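Local coordinates for ribonuclease S-3 (Pyrus pyrifolia, PDB 1IQQ), which cleaves RNA as a pistil ribonuclease of the T2 family and underlies gametophytic self-incompatibility, the rejection of a plant's own pollen, at residues L59-L64 with L79-E84. Residues are numbered along the deposited sequence; the frame is centred on the assembly and turned at random.
Sequences LLEHQL and LFWDKE
Leu64 lies over one face of the Trp81 indole, and this apolar contact carries most of the contact between segments 59-64 and 79-84. Its CB stands 3.8 Å from the centroid of the six-membered ring, 29° off the ring normal, a CH-pi contact displaced toward the rim. CB comes within 3.4 Å of Trp81 CZ2, while Leu64 CD1 lies over the ring fusion, 4.1 Å from Trp81 CD2. A branched aliphatic side chain suits this place because it can lay CB and one methyl, CD1, over the same ring. The long indole suits the other side: with the CA atoms of Leu64 and Trp81 8.8 Å apart, it spans most of the gap between the helices. Phe103 of helix 99-112 meets both residues, its ring edge-to-face with that of Trp81.

In this RNase T2 fold, helix 77-89 also carries the active-site residues Glu84, Lys87 and His88, and Trp81, on the same helix, is buried between Leu64 and Phe103. The one polar atom of the buried indole, NE1, is satisfied by a hydrogen bond to Trp68 O.

Glu61 adds packing of its aliphatic CB and CG, and a backbone contact. CG lies beside the backbone N (chi1 -71°) and packs 3.8 Å from Trp81 CZ3, while the backbone O of Glu61 approaches Trp81 CH2 obliquely at 3.6 Å. The chain then extends to a carboxylate whose OE2 forms a salt bridge with Arg56 NE. Asp82 OD1, 6.3 Å from that OE2, is paired with Arg56 NH1; the shared guanidinium probably offsets repulsion between the two acids and ties the helices together electrostatically.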
loop_
_atom_site.group_PDB
_atom_site.type_symbol
_atom_site.label_atom_id
_atom_site.label_comp_id
_atom_site.label_asym_id
_atom_site.label_seq_id
_atom_site.Cartn_x
_atom_site.Cartn_y
_atom_site.Cartn_z
ATOM N N LEU A 59 -13.305 7.470 16.249
ATOM C CA LEU A 59 -11.867 7.563 16.470
ATOM C C LEU A 59 -11.122 6.722 15.451
ATOM O O LEU A 59 -10.091 7.168 14.952
ATOM C CB LEU A 59 -11.467 7.112 17.891
ATOM C CG LEU A 59 -9.950 7.057 18.163
ATOM C CD1 LEU A 59 -9.327 8.442 18.110
ATOM C CD2 LEU A 59 -9.717 6.371 19.529
ATOM N N LEU A 60 -11.652 5.541 15.126
ATOM C CA LEU A 60 -10.978 4.656 14.111
ATOM C C LEU A 60 -11.025 5.395 12.824
ATOM O O LEU A 60 -9.997 5.445 12.080
ATOM C CB LEU A 60 -11.734 3.320 13.974
ATOM C CG LEU A 60 -11.213 2.419 12.831
ATOM C CD1 LEU A 60 -9.769 2.035 13.103
ATOM C CD2 LEU A 60 -12.024 1.118 12.867
ATOM N N GLU A 61 -12.186 5.951 12.438
ATOM C CA GLU A 61 -12.263 6.667 11.179
ATOM C C GLU A 61 -11.348 7.869 11.089
ATOM O O GLU A 61 -10.831 8.187 10.017
ATOM C CB GLU A 61 -13.728 7.025 10.852
ATOM C CG GLU A 61 -14.486 5.732 10.470
ATOM C CD GLU A 61 -15.988 5.898 10.347
ATOM O OE1 GLU A 61 -16.541 6.978 10.783
ATOM O OE2 GLU A 61 -16.600 4.923 9.806
ATOM N N HIS A 62 -11.136 8.546 12.229
ATOM C CA HIS A 62 -10.259 9.702 12.228
ATOM C C HIS A 62 -8.816 9.271 11.919
ATOM O O HIS A 62 -8.070 9.968 11.253
ATOM C CB HIS A 62 -10.331 10.276 13.639
ATOM C CG HIS A 62 -9.450 11.454 13.877
ATOM N ND1 HIS A 62 -8.204 11.529 14.380
ATOM C CD2 HIS A 62 -9.826 12.747 13.573
ATOM C CE1 HIS A 62 -7.828 12.854 14.354
ATOM N NE2 HIS A 62 -8.826 13.570 13.869
ATOM N N GLN A 63 -8.422 8.114 12.428
ATOM C CA GLN A 63 -7.053 7.621 12.139
ATOM C C GLN A 63 -6.977 7.219 10.692
ATOM O O GLN A 63 -5.974 7.514 10.050
ATOM C CB GLN A 63 -6.721 6.432 13.000
ATOM C CG GLN A 63 -6.597 6.772 14.534
ATOM C CD GLN A 63 -6.588 5.486 15.332
ATOM O OE1 GLN A 63 -5.565 4.838 15.559
ATOM N NE2 GLN A 63 -7.765 5.079 15.744
ATOM N N LEU A 64 -8.014 6.569 10.175
ATOM C CA LEU A 64 -7.992 6.171 8.769
ATOM C C LEU A 64 -8.020 7.398 7.836
ATOM O O LEU A 64 -7.509 7.327 6.736
ATOM C CB LEU A 64 -9.195 5.288 8.435
ATOM C CG LEU A 64 -9.170 3.960 9.203
ATOM C CD1 LEU A 64 -10.454 3.156 8.893
ATOM C CD2 LEU A 64 -7.989 3.059 8.777
ATOM N N LEU A 79 -17.686 4.843 2.197
ATOM C CA LEU A 79 -18.044 3.795 1.259
ATOM C C LEU A 79 -16.764 3.141 0.748
ATOM O O LEU A 79 -16.747 1.953 0.505
ATOM C CB LEU A 79 -18.884 4.359 0.086
ATOM C CG LEU A 79 -19.352 3.283 -0.891
ATOM C CD1 LEU A 79 -20.308 2.288 -0.215
ATOM C CD2 LEU A 79 -20.024 3.954 -2.082
ATOM N N PHE A 80 -15.702 3.926 0.596
ATOM C CA PHE A 80 -14.364 3.442 0.151
ATOM C C PHE A 80 -13.806 2.425 1.186
ATOM O O PHE A 80 -13.377 1.327 0.823
ATOM C CB PHE A 80 -13.475 4.693 0.029
ATOM C CG PHE A 80 -11.980 4.445 -0.063
ATOM C CD1 PHE A 80 -11.370 4.113 -1.286
ATOM C CD2 PHE A 80 -11.165 4.671 1.060
ATOM C CE1 PHE A 80 -9.945 4.025 -1.342
ATOM C CE2 PHE A 80 -9.808 4.593 1.003
ATOM C CZ PHE A 80 -9.170 4.271 -0.191
ATOM N N TRP A 81 -13.840 2.761 2.477
ATOM C CA TRP A 81 -13.373 1.769 3.450
ATOM C C TRP A 81 -14.296 0.530 3.485
ATOM O O TRP A 81 -13.788 -0.640 3.652
ATOM C CB TRP A 81 -13.312 2.393 4.821
ATOM C CG TRP A 81 -12.263 3.448 4.951
ATOM C CD1 TRP A 81 -11.015 3.444 4.365
ATOM C CD2 TRP A 81 -12.393 4.679 5.645
ATOM N NE1 TRP A 81 -10.362 4.626 4.651
ATOM C CE2 TRP A 81 -11.188 5.407 5.425
ATOM C CE3 TRP A 81 -13.417 5.255 6.429
ATOM C CZ2 TRP A 81 -10.968 6.682 5.950
ATOM C CZ3 TRP A 81 -13.205 6.538 6.972
ATOM C CH2 TRP A 81 -11.971 7.242 6.717
ATOM N N ASP A 82 -15.618 0.728 3.376
ATOM C CA ASP A 82 -16.515 -0.412 3.397
ATOM C C ASP A 82 -16.089 -1.408 2.288
ATOM O O ASP A 82 -16.126 -2.650 2.543
ATOM C CB ASP A 82 -17.937 0.068 3.088
ATOM C CG ASP A 82 -18.633 0.682 4.275
ATOM O OD1 ASP A 82 -18.133 0.711 5.398
ATOM O OD2 ASP A 82 -19.766 1.118 4.059
ATOM N N LYS A 83 -15.749 -0.912 1.104
ATOM C CA LYS A 83 -15.358 -1.828 -0.016
ATOM C C LYS A 83 -14.021 -2.533 0.252
ATOM O O LYS A 83 -13.828 -3.652 -0.210
ATOM C CB LYS A 83 -15.284 -1.100 -1.362
ATOM C CG LYS A 83 -16.649 -0.459 -1.816
ATOM C CD LYS A 83 -16.419 0.232 -3.185
ATOM C CE LYS A 83 -17.491 1.275 -3.487
ATOM N NZ LYS A 83 -17.019 2.703 -3.213
ATOM N N GLU A 84 -13.086 -1.827 0.889
ATOM C CA GLU A 84 -11.802 -2.493 1.198
ATOM C C GLU A 84 -12.035 -3.642 2.140
ATOM O O GLU A 84 -11.420 -4.708 1.986
ATOM C CB GLU A 84 -10.820 -1.477 1.846
ATOM C CG GLU A 84 -10.466 -0.294 0.851
ATOM C CD GLU A 84 -9.726 -0.726 -0.398
ATOM O OE1 GLU A 84 -9.078 -1.818 -0.476
ATOM O OE2 GLU A 84 -9.792 0.089 -1.356
#